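Putative superoxide reductase (PDB 2AMU) probably reduces superoxide to hydrogen peroxide at a mononuclear iron centre, using electrons delivered by reduced rubredoxin. Local coordinates at residues A[28-33]-A[131-136]; A[69-74]-A[122-127]; A[45-50]-A[109-114]; A[65-70]-A[83-88]. One frame throughout, in Å; residues are numbered along the deposited sequence.

Interaction 1. Residues A[28-33]-A[131-136]; sequences KHVPVI and GLWESS. With FE (Fe (III) ion), chain B.
His29 meets Trp133 through its beta carbon. CB stands over the centre of the indole's five-membered ring, 3.3 Å from the centroid and 11° off the ring normal, a close CH-pi contact. Beyond CB the imidazole runs on nearly parallel to the indole, with planes 10° apart, yet so far slid along it that the rings barely overlap. CG of His29 lies anti to its carbonyl carbon (chi1 -74°), which carries the ring past the indole and lets NE2 bind the iron at 2.1 Å. His57, His63, His130 and Cys127 supply the other ligands, while ND1 of His29 is hydrogen-bonded to Glu27. The indole is itself tied down, its NE1 bonded to the carbonyl of His130. Farther along, CD of Pro31 packs at 3.9 Å on CB of Trp133, the two side chains crossing at about a right angle. Ser135 turns OG between its own N and carbonyl carbon and donates to Pro31 O at 2.6 Å; a water links the same OG to Ile33 N. Held at NE2 by iron and at ND1 by Glu27, the His29 ring should be fixed in rotation, while Trp133 packs against CB and steadies the side chain's base, consistent with a preorganised superoxide reductase site.

Interaction 2. Residues A[69-74]-A[122-127]; sequences KVFFQP and IALSYC. With FE (Fe (III) ion), chain B.
Strands 69-74 and 122-127 run antiparallel, their axes 4.7 Å apart at closest approach and inclined at 154°. Lys69 with Leu124 and Phe71 with Ile122 form hydrogen-bonded pairs, and Val70 with Ala123 is the non-hydrogen-bonded pair between them. Four N-H...O bonds join the two bonded pairs, the one from Phe71 N to Ile122 O being 2.7 Å long. The alpha carbons add weaker support, Val70 CA lying 3.4 Å from Ile122 O. This pairing belongs to the larger sheet of the immunoglobulin-like beta-sandwich of the desulfoferrodoxin family, and strand 122-127 leads directly to the metal: Cys127 SG binds the iron at 2.4 Å, the sulfur ligand beside four histidines. On the face bearing Lys69, Phe71, Ile122 and Leu124, CB of Phe71 packs beside CB of Ile122 at 4.1 Å. With CG swung to the side of the backbone N (chi1 -70°), the Phe71 ring brings CE2 to 4.3 Å from Leu124 CD2; the methyl approaches the ring at its edge. Leu124 also touches Trp67. Ala123 and Val70 lie on the other face, which is buried. Toward the far end of strand 69-74, Phe72 and Pro74 pack against Val103 and Ala102 of the second subunit.

Interaction 3. Residues A[45-50]-A[109-114]; sequences VQIVVT and VTTVVK
Six backbone hydrogen bonds join Val45 to Val113, Ile47 to Thr111 and Val49 to Val109, pairing strands 45-50 and 109-114 antiparallel at 151°. Between these lie the non-hydrogen-bonded pairs Gln46 with Val112 and Val48 with Thr110, where alpha carbons add C-H...O contacts, Val112 CA approaching Val45 O to 3.2 Å. The face carrying Val45, Ile47, Val49, Val109, Thr111 and Val113 is buried. There the longer branch of Ile47 leaves on the backbone N side, opposite its C=O carbon (chi1 -60°), and leads CD1 to 3.8 Å from Val113 CG2, a diagonal contact that reaches past the directly paired residue. Thr111 turns its methyl toward Ile47, CG2 lying 3.9 Å from Ile47 CB, while its hydroxyl is hydrogen-bonded to Tyr86 OH. In the immunoglobulin-like sandwich these strands belong to the smaller sheet: Val49 packs on Ile68 and Val70, and Val109 on Ile68 and Tyr86, all from the opposing sheet. The other face is more open and bears Gln46, Val48, Thr110 and Val112. CG2 of Val48 comes within 3.6 Å of Thr110 OG1, and the aliphatic part of Gln46 lies alongside Val112, pointing the same way, with CG 4.0 Å from Val112 CG2. Strand 109-114 also pairs antiparallel with a strand of the second subunit, so the sheet continues across the dimer interface; Thr110 there packs against Thr110 of that subunit.

Interaction 4. Residues A[65-70]-A[83-88]; sequences IRWIKV and VGRYEF
Arg85 lays its guanidinium over one face of the Trp67 indole in a cation-pi contact, CZ 3.7 Å from the centroid of the five-membered ring. The two planes are 37° apart rather than stacked flat, so NH1 dips nearest the ring, 3.2 Å from both Trp67 NE1 and Trp67 CE2. Lys69 brings NZ to 3.2 Å from Arg85 NH1, and both cations stand over the same indole face, whose pi electrons probably ease their mutual repulsion. Glu87 steadies the arginine from its edge: OE2 accepts from Arg85 NE at 2.8 Å through its anti lone pair, lying within the guanidinium plane. Arg85 is extended from CG to NE, the reach that lets it span from its own strand to the indole. On the buried face, Phe88 sets CE2 against Ile68 CG1 at 3.7 Å, the methylene meeting the ring at its edge, and Val70 packs on Val83 and, through CG2, on Tyr86 CE2 at 3.9 Å. Beneath these groups the backbones pair at Trp67 with Glu87, Ile68 with Tyr86 and Lys69 with Arg85. At Val70 the register slips: Val83 and Gly84 both face it, and Val70 O accepts from Gly84 N at 3.2 Å and weakly from Val83 N, a classic beta bulge within the hairpin of strands 65-74 and 81-87.

In the fold
From the N terminus, the chain reaches residues 28-33, which include the iron ligand His29 and open the longest loop, closed only at 131-136 by interaction 1. The other three contacts nest inside it. Residues 45-50 wait for 109-114, so interaction 3 encloses the hairpin of interaction 4. Residues 69-74 then pair with 122-127, and interaction 2 thereby crosses interaction 3. Interactions 2 and 4 share Lys69 and Val70, placing strand 65-74 between two neighbours in the larger sheet. Interaction 3 joins two of the three strands of the smaller sheet, and interaction 1 links strand 31-34 of that sheet to strand 131-142 of the larger. Interactions 1 and 2 converge on the iron.

Interaction 1. Residues A[28-33]-A[131-136]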
loop_
_atom_site.group_PDB
_atom_site.type_symbol
_atom_site.label_atom_id
_atom_site.label_comp_id
_atom_site.label_asym_id
_atom_site.label_seq_id
_atom_site.Cartn_x
_atom_site.Cartn_y
_atom_site.Cartn_z
ATOM N N LYS A 28 19.343 7.689 1.961
ATOM C CA LYS A 28 18.044 7.414 2.650
ATOM C C LYS A 28 16.820 7.399 1.739
ATOM O O LYS A 28 15.831 6.768 2.049
ATOM C CB LYS A 28 17.783 8.419 3.809
ATOM C CG LYS A 28 17.671 9.927 3.414
ATOM C CD LYS A 28 17.550 10.848 4.674
ATOM C CE LYS A 28 18.395 12.159 4.567
ATOM N NZ LYS A 28 19.235 12.486 5.806
ATOM N N HIS A 29 16.876 8.120 0.629
ATOM C CA HIS A 29 15.725 8.277 -0.209
ATOM C C HIS A 29 15.430 7.097 -1.121
ATOM O O HIS A 29 14.304 6.966 -1.577
ATOM C CB HIS A 29 15.848 9.544 -1.041
ATOM C CG HIS A 29 15.625 10.808 -0.264
ATOM N ND1 HIS A 29 16.659 11.644 0.118
ATOM C CD2 HIS A 29 14.480 11.400 0.161
ATOM C CE1 HIS A 29 16.160 12.687 0.756
ATOM N NE2 HIS A 29 14.844 12.554 0.810
ATOM N N VAL A 30 16.415 6.230 -1.365
ATOM C CA VAL A 30 16.248 5.071 -2.280
ATOM C C VAL A 30 15.245 4.049 -1.727
ATOM O O VAL A 30 15.387 3.605 -0.602
ATOM C CB VAL A 30 17.583 4.319 -2.517
ATOM C CG1 VAL A 30 17.401 3.213 -3.574
ATOM C CG2 VAL A 30 18.659 5.283 -2.911
ATOM N N PRO A 31 14.215 3.684 -2.505
ATOM C CA PRO A 31 13.331 2.600 -2.049
ATOM C C PRO A 31 14.051 1.256 -2.122
ATOM O O PRO A 31 14.668 0.992 -3.104
ATOM C CB PRO A 31 12.169 2.666 -3.020
ATOM C CG PRO A 31 12.718 3.271 -4.264
ATOM C CD PRO A 31 13.798 4.229 -3.810
ATOM N N VAL A 32 13.994 0.446 -1.080
ATOM C CA VAL A 32 14.699 -0.819 -1.041
ATOM C C VAL A 32 13.638 -1.920 -1.215
ATOM O O VAL A 32 12.703 -2.032 -0.424
ATOM C CB VAL A 32 15.503 -1.027 0.271
ATOM C CG1 VAL A 32 16.215 -2.359 0.263
ATOM C CG2 VAL A 32 16.519 0.135 0.526
ATOM N N ILE A 33 13.802 -2.710 -2.285
ATOM C CA ILE A 33 12.939 -3.854 -2.597
ATOM C C ILE A 33 13.463 -5.068 -1.848
ATOM O O ILE A 33 14.658 -5.372 -1.890
ATOM C CB ILE A 33 12.917 -4.171 -4.114
ATOM C CG1 ILE A 33 12.547 -2.893 -4.902
ATOM C CG2 ILE A 33 11.963 -5.399 -4.400
ATOM C CD1 ILE A 33 12.740 -2.960 -6.406
ATOM N N GLY A 131 12.041 15.131 -4.354
ATOM C CA GLY A 131 11.749 14.445 -5.587
ATOM C C GLY A 131 11.612 12.922 -5.600
ATOM O O GLY A 131 11.266 12.258 -4.583
ATOM N N LEU A 132 11.902 12.395 -6.795
ATOM C CA LEU A 132 11.667 11.006 -7.192
ATOM C C LEU A 132 12.943 10.163 -7.123
ATOM O O LEU A 132 14.026 10.650 -7.418
ATOM C CB LEU A 132 11.132 10.952 -8.637
ATOM C CG LEU A 132 9.732 11.491 -8.949
ATOM C CD1 LEU A 132 9.522 11.642 -10.464
ATOM C CD2 LEU A 132 8.727 10.517 -8.344
ATOM N N TRP A 133 12.785 8.905 -6.737
ATOM C CA TRP A 133 13.912 7.999 -6.495
ATOM C C TRP A 133 13.464 6.628 -6.954
ATOM O O TRP A 133 12.298 6.350 -6.885
ATOM C CB TRP A 133 14.261 7.952 -5.016
ATOM C CG TRP A 133 14.715 9.269 -4.529
ATOM C CD1 TRP A 133 13.923 10.312 -4.123
ATOM C CD2 TRP A 133 16.065 9.727 -4.451
ATOM N NE1 TRP A 133 14.706 11.372 -3.766
ATOM C CE2 TRP A 133 16.024 11.052 -3.991
ATOM C CE3 TRP A 133 17.313 9.141 -4.722
ATOM C CZ2 TRP A 133 17.160 11.777 -3.774
ATOM C CZ3 TRP A 133 18.436 9.892 -4.545
ATOM C CH2 TRP A 133 18.361 11.180 -4.061
ATOM N N GLU A 134 14.382 5.810 -7.469
ATOM C CA GLU A 134 14.006 4.475 -7.964
ATOM C C GLU A 134 15.045 3.397 -7.673
ATOM O O GLU A 134 16.227 3.677 -7.423
ATOM C CB GLU A 134 13.667 4.510 -9.466
ATOM C CG GLU A 134 14.851 4.485 -10.364
ATOM C CD GLU A 134 14.493 4.377 -11.825
ATOM O OE1 GLU A 134 13.715 3.490 -12.156
ATOM O OE2 GLU A 134 15.045 5.160 -12.635
ATOM N N SER A 135 14.574 2.157 -7.685
ATOM C CA SER A 135 15.473 0.991 -7.691
ATOM C C SER A 135 14.766 -0.151 -8.410
ATOM O O SER A 135 13.591 -0.039 -8.813
ATOM C CB SER A 135 15.896 0.598 -6.270
ATOM O OG SER A 135 14.797 0.073 -5.571
ATOM N N SER A 136 15.476 -1.244 -8.628
ATOM C CA SER A 136 14.874 -2.345 -9.361
ATOM C C SER A 136 15.539 -3.619 -8.957
ATOM O O SER A 136 16.614 -3.600 -8.390
ATOM C CB SER A 136 14.949 -2.120 -10.877
ATOM O OG SER A 136 16.292 -2.094 -11.307
HETATM FE FE FE B . 13.332 13.799 1.649
HETATM O O HOH W 1 16.128 -2.336 -4.251
#

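Interaction 2. Residues A[69-74]-A[122-127]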
loop_
_atom_site.group_PDB
_atom_site.type_symbol
_atom_site.label_atom_id
_atom_site.label_comp_id
_atom_site.label_asym_id
_atom_site.label_seq_id
_atom_site.Cartn_x
_atom_site.Cartn_y
_atom_site.Cartn_z
ATOM N N LYS A 69 5.566 3.427 -5.340
ATOM C CA LYS A 69 4.880 2.803 -6.444
ATOM C C LYS A 69 5.749 1.628 -6.893
ATOM O O LYS A 69 6.998 1.684 -6.848
ATOM C CB LYS A 69 4.705 3.870 -7.542
ATOM C CG LYS A 69 3.803 3.610 -8.675
ATOM C CD LYS A 69 3.615 4.912 -9.550
ATOM C CE LYS A 69 2.707 5.931 -8.909
ATOM N NZ LYS A 69 2.993 7.331 -9.285
ATOM N N VAL A 70 5.089 0.543 -7.301
ATOM C CA VAL A 70 5.773 -0.620 -7.814
ATOM C C VAL A 70 5.306 -0.867 -9.242
ATOM O O VAL A 70 4.109 -0.834 -9.534
ATOM C CB VAL A 70 5.535 -1.910 -6.938
ATOM C CG1 VAL A 70 6.192 -3.188 -7.648
ATOM C CG2 VAL A 70 6.076 -1.687 -5.523
ATOM N N PHE A 71 6.281 -1.097 -10.113
ATOM C CA PHE A 71 6.064 -1.502 -11.493
ATOM C C PHE A 71 6.636 -2.879 -11.746
ATOM O O PHE A 71 7.637 -3.276 -11.113
ATOM C CB PHE A 71 6.743 -0.505 -12.445
ATOM C CG PHE A 71 6.070 0.870 -12.478
ATOM C CD1 PHE A 71 4.987 1.086 -13.271
ATOM C CD2 PHE A 71 6.547 1.920 -11.709
ATOM C CE1 PHE A 71 4.369 2.301 -13.324
ATOM C CE2 PHE A 71 5.936 3.123 -11.764
ATOM C CZ PHE A 71 4.844 3.309 -12.579
ATOM N N PHE A 72 6.006 -3.602 -12.669
ATOM C CA PHE A 72 6.553 -4.865 -13.178
ATOM C C PHE A 72 6.779 -4.744 -14.663
ATOM O O PHE A 72 5.900 -4.291 -15.419
ATOM C CB PHE A 72 5.636 -6.045 -12.872
ATOM C CG PHE A 72 6.226 -7.369 -13.234
ATOM C CD1 PHE A 72 7.314 -7.871 -12.543
ATOM C CD2 PHE A 72 5.677 -8.133 -14.251
ATOM C CE1 PHE A 72 7.870 -9.133 -12.875
ATOM C CE2 PHE A 72 6.218 -9.376 -14.581
ATOM C CZ PHE A 72 7.328 -9.868 -13.885
ATOM N N GLN A 73 7.969 -5.162 -15.068
ATOM C CA GLN A 73 8.367 -5.187 -16.452
ATOM C C GLN A 73 8.583 -6.640 -16.855
ATOM O O GLN A 73 9.611 -7.224 -16.508
ATOM C CB GLN A 73 9.653 -4.381 -16.642
ATOM C CG GLN A 73 9.835 -3.806 -18.020
ATOM C CD GLN A 73 10.095 -4.855 -19.039
ATOM O OE1 GLN A 73 11.056 -5.606 -18.920
ATOM N NE2 GLN A 73 9.232 -4.936 -20.053
ATOM N N PRO A 74 7.614 -7.235 -17.582
ATOM C CA PRO A 74 7.762 -8.626 -17.938
ATOM C C PRO A 74 8.861 -8.772 -18.961
ATOM O O PRO A 74 8.889 -7.981 -19.898
ATOM C CB PRO A 74 6.387 -9.008 -18.522
ATOM C CG PRO A 74 5.456 -7.895 -18.196
ATOM C CD PRO A 74 6.328 -6.664 -18.034
ATOM N N ILE A 122 10.316 -2.792 -10.416
ATOM C CA ILE A 122 10.840 -1.410 -10.348
ATOM C C ILE A 122 10.056 -0.667 -9.250
ATOM O O ILE A 122 8.825 -0.635 -9.275
ATOM C CB ILE A 122 10.762 -0.637 -11.714
ATOM C CG1 ILE A 122 11.433 -1.464 -12.831
ATOM C CG2 ILE A 122 11.338 0.801 -11.542
ATOM C CD1 ILE A 122 11.417 -0.838 -14.290
ATOM N N ALA A 123 10.790 -0.112 -8.290
ATOM C CA ALA A 123 10.237 0.703 -7.207
ATOM C C ALA A 123 10.575 2.166 -7.477
ATOM O O ALA A 123 11.699 2.497 -7.823
ATOM C CB ALA A 123 10.806 0.246 -5.820
ATOM N N LEU A 124 9.573 3.017 -7.321
ATOM C CA LEU A 124 9.633 4.459 -7.484
ATOM C C LEU A 124 9.063 5.048 -6.207
ATOM O O LEU A 124 8.038 4.594 -5.724
ATOM C CB LEU A 124 8.780 4.909 -8.638
ATOM C CG LEU A 124 8.816 6.382 -9.046
ATOM C CD1 LEU A 124 10.205 6.728 -9.583
ATOM C CD2 LEU A 124 7.687 6.720 -10.060
ATOM N N SER A 125 9.744 6.041 -5.644
ATOM C CA SER A 125 9.235 6.738 -4.474
ATOM C C SER A 125 9.376 8.242 -4.659
ATOM O O SER A 125 10.218 8.726 -5.406
ATOM C CB SER A 125 9.928 6.275 -3.209
ATOM O OG SER A 125 11.313 6.500 -3.269
ATOM N N TYR A 126 8.580 8.953 -3.903
ATOM C CA TYR A 126 8.461 10.374 -4.021
ATOM C C TYR A 126 8.558 10.998 -2.608
ATOM O O TYR A 126 7.796 10.643 -1.711
ATOM C CB TYR A 126 7.133 10.755 -4.705
ATOM C CG TYR A 126 6.958 12.265 -4.789
ATOM C CD1 TYR A 126 7.829 13.040 -5.532
ATOM C CD2 TYR A 126 5.945 12.912 -4.099
ATOM C CE1 TYR A 126 7.698 14.425 -5.597
ATOM C CE2 TYR A 126 5.805 14.322 -4.151
ATOM C CZ TYR A 126 6.677 15.061 -4.894
ATOM O OH TYR A 126 6.529 16.453 -4.966
ATOM N N CYS A 127 9.498 11.914 -2.430
ATOM C CA CYS A 127 9.579 12.723 -1.232
ATOM C C CYS A 127 8.960 14.084 -1.548
ATOM O O CYS A 127 9.161 14.620 -2.642
ATOM C CB CYS A 127 11.033 12.877 -0.784
ATOM S SG CYS A 127 11.225 14.073 0.597
HETATM FE FE FE B . 13.332 13.799 1.649
#

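Interaction 3. Residues A[45-50]-A[109-114]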
loop_
_atom_site.group_PDB
_atom_site.type_symbol
_atom_site.label_atom_id
_atom_site.label_comp_id
_atom_site.label_asym_id
_atom_site.label_seq_id
_atom_site.Cartn_x
_atom_site.Cartn_y
_atom_site.Cartn_z
ATOM N N VAL A 45 3.279 -13.844 -4.068
ATOM C CA VAL A 45 4.604 -13.366 -3.730
ATOM C C VAL A 45 4.485 -12.057 -2.914
ATOM O O VAL A 45 3.827 -11.113 -3.360
ATOM C CB VAL A 45 5.367 -13.071 -5.020
ATOM C CG1 VAL A 45 6.820 -12.622 -4.719
ATOM C CG2 VAL A 45 5.301 -14.278 -5.968
ATOM N N GLN A 46 5.147 -12.012 -1.744
ATOM C CA GLN A 46 5.300 -10.800 -0.966
ATOM C C GLN A 46 6.503 -9.969 -1.403
ATOM O O GLN A 46 7.635 -10.446 -1.435
ATOM C CB GLN A 46 5.443 -11.138 0.517
ATOM C CG GLN A 46 4.150 -11.619 1.182
ATOM C CD GLN A 46 4.386 -12.119 2.596
ATOM O OE1 GLN A 46 4.035 -13.272 2.926
ATOM N NE2 GLN A 46 5.039 -11.288 3.424
ATOM N N ILE A 47 6.218 -8.707 -1.728
ATOM C CA ILE A 47 7.202 -7.677 -2.089
ATOM C C ILE A 47 7.124 -6.575 -0.999
ATOM O O ILE A 47 6.075 -5.957 -0.781
ATOM C CB ILE A 47 6.927 -7.089 -3.486
ATOM C CG1 ILE A 47 6.971 -8.186 -4.591
ATOM C CG2 ILE A 47 7.920 -5.937 -3.865
ATOM C CD1 ILE A 47 6.562 -7.653 -6.010
ATOM N N VAL A 48 8.228 -6.368 -0.301
ATOM C CA VAL A 48 8.309 -5.324 0.742
ATOM C C VAL A 48 9.159 -4.247 0.110
ATOM O O VAL A 48 10.154 -4.584 -0.539
ATOM C CB VAL A 48 8.924 -5.843 2.051
ATOM C CG1 VAL A 48 8.805 -4.779 3.175
ATOM C CG2 VAL A 48 8.267 -7.125 2.472
ATOM N N VAL A 49 8.703 -2.984 0.175
ATOM C CA VAL A 49 9.487 -1.822 -0.289
ATOM C C VAL A 49 9.554 -0.845 0.876
ATOM O O VAL A 49 8.522 -0.547 1.485
ATOM C CB VAL A 49 8.888 -1.144 -1.541
ATOM C CG1 VAL A 49 9.883 -0.101 -2.096
ATOM C CG2 VAL A 49 8.563 -2.199 -2.615
ATOM N N THR A 50 10.766 -0.373 1.210
ATOM C CA THR A 50 10.969 0.551 2.312
ATOM C C THR A 50 11.859 1.688 1.874
ATOM O O THR A 50 12.888 1.440 1.260
ATOM C CB THR A 50 11.668 -0.162 3.482
ATOM O OG1 THR A 50 10.924 -1.342 3.726
ATOM C CG2 THR A 50 11.731 0.707 4.777
ATOM N N VAL A 109 5.873 -0.663 2.777
ATOM C CA VAL A 109 4.646 -1.315 2.366
ATOM C C VAL A 109 4.955 -2.754 1.936
ATOM O O VAL A 109 6.019 -3.014 1.396
ATOM C CB VAL A 109 3.933 -0.517 1.277
ATOM C CG1 VAL A 109 4.776 -0.474 0.010
ATOM C CG2 VAL A 109 2.540 -1.127 0.985
ATOM N N THR A 110 4.038 -3.677 2.244
ATOM C CA THR A 110 4.083 -5.019 1.690
ATOM C C THR A 110 2.895 -5.161 0.758
ATOM O O THR A 110 1.750 -4.996 1.165
ATOM C CB THR A 110 4.101 -6.108 2.761
ATOM O OG1 THR A 110 5.151 -5.822 3.698
ATOM C CG2 THR A 110 4.305 -7.511 2.129
ATOM N N THR A 111 3.203 -5.485 -0.495
ATOM C CA THR A 111 2.209 -5.787 -1.525
ATOM C C THR A 111 2.351 -7.250 -1.919
ATOM O O THR A 111 3.364 -7.837 -1.681
ATOM C CB THR A 111 2.340 -4.815 -2.728
ATOM O OG1 THR A 111 1.185 -4.939 -3.566
ATOM C CG2 THR A 111 3.648 -5.043 -3.532
ATOM N N VAL A 112 1.290 -7.854 -2.438
ATOM C CA VAL A 112 1.302 -9.262 -2.791
ATOM C C VAL A 112 0.873 -9.394 -4.245
ATOM O O VAL A 112 -0.164 -8.870 -4.621
ATOM C CB VAL A 112 0.360 -10.082 -1.917
ATOM C CG1 VAL A 112 0.218 -11.577 -2.486
ATOM C CG2 VAL A 112 0.821 -10.030 -0.430
ATOM N N VAL A 113 1.686 -10.075 -5.050
ATOM C CA VAL A 113 1.429 -10.222 -6.475
ATOM C C VAL A 113 1.417 -11.695 -6.861
ATOM O O VAL A 113 1.904 -12.551 -6.127
ATOM C CB VAL A 113 2.450 -9.442 -7.400
ATOM C CG1 VAL A 113 2.395 -7.964 -7.175
ATOM C CG2 VAL A 113 3.869 -9.976 -7.254
ATOM N N LYS A 114 0.767 -11.992 -7.981
ATOM C CA LYS A 114 0.923 -13.277 -8.654
ATOM C C LYS A 114 1.510 -13.001 -10.023
ATOM O O LYS A 114 0.961 -12.204 -10.786
ATOM C CB LYS A 114 -0.407 -14.009 -8.790
ATOM C CG LYS A 114 -1.121 -14.294 -7.475
ATOM C CD LYS A 114 -2.342 -15.166 -7.718
ATOM C CE LYS A 114 -2.959 -15.670 -6.413
ATOM N NZ LYS A 114 -4.384 -16.157 -6.579
#

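Interaction 4. Residues A[65-70]-A[83-88]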
loop_
_atom_site.group_PDB
_atom_site.type_symbol
_atom_site.label_atom_id
_atom_site.label_comp_id
_atom_site.label_asym_id
_atom_site.label_seq_id
_atom_site.Cartn_x
_atom_site.Cartn_y
_atom_site.Cartn_z
ATOM N N ILE A 65 8.072 11.185 3.074
ATOM C CA ILE A 65 7.866 10.368 1.887
ATOM C C ILE A 65 6.365 10.247 1.663
ATOM O O ILE A 65 5.614 9.867 2.549
ATOM C CB ILE A 65 8.549 8.976 2.014
ATOM C CG1 ILE A 65 10.051 9.135 2.253
ATOM C CG2 ILE A 65 8.245 8.065 0.806
ATOM C CD1 ILE A 65 10.848 9.857 1.148
ATOM N N ARG A 66 5.935 10.616 0.471
ATOM C CA ARG A 66 4.516 10.649 0.095
ATOM C C ARG A 66 3.988 9.302 -0.344
ATOM O O ARG A 66 2.883 8.916 0.008
ATOM C CB ARG A 66 4.330 11.594 -1.062
ATOM C CG ARG A 66 4.478 13.037 -0.732
ATOM C CD ARG A 66 3.176 13.550 -0.089
ATOM N NE ARG A 66 3.271 14.967 0.202
ATOM C CZ ARG A 66 3.154 15.921 -0.707
ATOM N NH1 ARG A 66 2.870 15.619 -1.956
ATOM N NH2 ARG A 66 3.250 17.189 -0.352
ATOM N N TRP A 67 4.782 8.608 -1.160
ATOM C CA TRP A 67 4.353 7.359 -1.690
ATOM C C TRP A 67 5.494 6.499 -2.197
ATOM O O TRP A 67 6.598 6.977 -2.451
ATOM C CB TRP A 67 3.288 7.568 -2.784
ATOM C CG TRP A 67 3.593 8.523 -3.879
ATOM C CD1 TRP A 67 3.093 9.784 -4.004
ATOM C CD2 TRP A 67 4.431 8.305 -5.041
ATOM N NE1 TRP A 67 3.576 10.362 -5.148
ATOM C CE2 TRP A 67 4.375 9.469 -5.813
ATOM C CE3 TRP A 67 5.193 7.221 -5.514
ATOM C CZ2 TRP A 67 5.073 9.602 -7.030
ATOM C CZ3 TRP A 67 5.906 7.351 -6.703
ATOM C CH2 TRP A 67 5.845 8.542 -7.447
ATOM N N ILE A 68 5.168 5.218 -2.339
ATOM C CA ILE A 68 5.963 4.227 -3.045
ATOM C C ILE A 68 5.043 3.643 -4.137
ATOM O O ILE A 68 3.902 3.394 -3.868
ATOM C CB ILE A 68 6.393 3.076 -2.085
ATOM C CG1 ILE A 68 7.556 3.518 -1.221
ATOM C CG2 ILE A 68 6.772 1.754 -2.867
ATOM C CD1 ILE A 68 7.896 2.535 -0.106
ATOM N N LYS A 69 5.566 3.427 -5.340
ATOM C CA LYS A 69 4.880 2.803 -6.444
ATOM C C LYS A 69 5.749 1.628 -6.893
ATOM O O LYS A 69 6.998 1.684 -6.848
ATOM C CB LYS A 69 4.705 3.870 -7.542
ATOM C CG LYS A 69 3.803 3.610 -8.675
ATOM C CD LYS A 69 3.615 4.912 -9.550
ATOM C CE LYS A 69 2.707 5.931 -8.909
ATOM N NZ LYS A 69 2.993 7.331 -9.285
ATOM N N VAL A 70 5.089 0.543 -7.301
ATOM C CA VAL A 70 5.773 -0.620 -7.814
ATOM C C VAL A 70 5.306 -0.867 -9.242
ATOM O O VAL A 70 4.109 -0.834 -9.534
ATOM C CB VAL A 70 5.535 -1.910 -6.938
ATOM C CG1 VAL A 70 6.192 -3.188 -7.648
ATOM C CG2 VAL A 70 6.076 -1.687 -5.523
ATOM N N VAL A 83 1.985 -2.131 -10.787
ATOM C CA VAL A 83 1.543 -3.076 -9.772
ATOM C C VAL A 83 0.679 -2.331 -8.737
ATOM O O VAL A 83 -0.366 -2.811 -8.334
ATOM C CB VAL A 83 2.792 -3.793 -9.118
ATOM C CG1 VAL A 83 2.433 -4.542 -7.863
ATOM C CG2 VAL A 83 3.470 -4.725 -10.172
ATOM N N GLY A 84 1.139 -1.176 -8.287
ATOM C CA GLY A 84 0.335 -0.386 -7.403
ATOM C C GLY A 84 1.002 0.865 -6.974
ATOM O O GLY A 84 2.195 1.064 -7.216
ATOM N N ARG A 85 0.202 1.716 -6.333
ATOM C CA ARG A 85 0.652 2.964 -5.699
ATOM C C ARG A 85 0.238 2.929 -4.244
ATOM O O ARG A 85 -0.911 2.673 -3.947
ATOM C CB ARG A 85 0.021 4.164 -6.348
ATOM C CG ARG A 85 0.359 5.476 -5.698
ATOM C CD ARG A 85 -0.049 6.588 -6.586
ATOM N NE ARG A 85 -0.238 7.900 -5.930
ATOM C CZ ARG A 85 0.436 9.038 -6.215
ATOM N NH1 ARG A 85 1.419 9.067 -7.095
ATOM N NH2 ARG A 85 0.130 10.171 -5.588
ATOM N N TYR A 86 1.167 3.218 -3.340
ATOM C CA TYR A 86 0.915 2.990 -1.919
ATOM C C TYR A 86 1.198 4.311 -1.247
ATOM O O TYR A 86 2.325 4.717 -1.177
ATOM C CB TYR A 86 1.828 1.839 -1.417
ATOM C CG TYR A 86 1.697 0.599 -2.304
ATOM C CD1 TYR A 86 0.629 -0.265 -2.173
ATOM C CD2 TYR A 86 2.615 0.350 -3.340
ATOM C CE1 TYR A 86 0.477 -1.352 -3.042
ATOM C CE2 TYR A 86 2.483 -0.765 -4.191
ATOM C CZ TYR A 86 1.413 -1.586 -4.037
ATOM O OH TYR A 86 1.267 -2.636 -4.879
ATOM N N GLU A 87 0.146 5.005 -0.822
ATOM C CA GLU A 87 0.274 6.390 -0.382
ATOM C C GLU A 87 0.360 6.404 1.117
ATOM O O GLU A 87 -0.335 5.670 1.764
ATOM C CB GLU A 87 -0.907 7.201 -0.863
ATOM C CG GLU A 87 -0.974 7.368 -2.380
ATOM C CD GLU A 87 -2.125 8.247 -2.822
ATOM O OE1 GLU A 87 -2.894 8.740 -1.945
ATOM O OE2 GLU A 87 -2.244 8.439 -4.046
ATOM N N PHE A 88 1.290 7.170 1.659
ATOM C CA PHE A 88 1.466 7.298 3.097
ATOM C C PHE A 88 1.038 8.731 3.462
ATOM O O PHE A 88 1.770 9.681 3.188
ATOM C CB PHE A 88 2.950 7.049 3.473
ATOM C CG PHE A 88 3.563 5.836 2.773
ATOM C CD1 PHE A 88 3.050 4.558 2.975
ATOM C CD2 PHE A 88 4.617 5.992 1.876
ATOM C CE1 PHE A 88 3.575 3.457 2.302
ATOM C CE2 PHE A 88 5.138 4.898 1.216
ATOM C CZ PHE A 88 4.620 3.631 1.438
#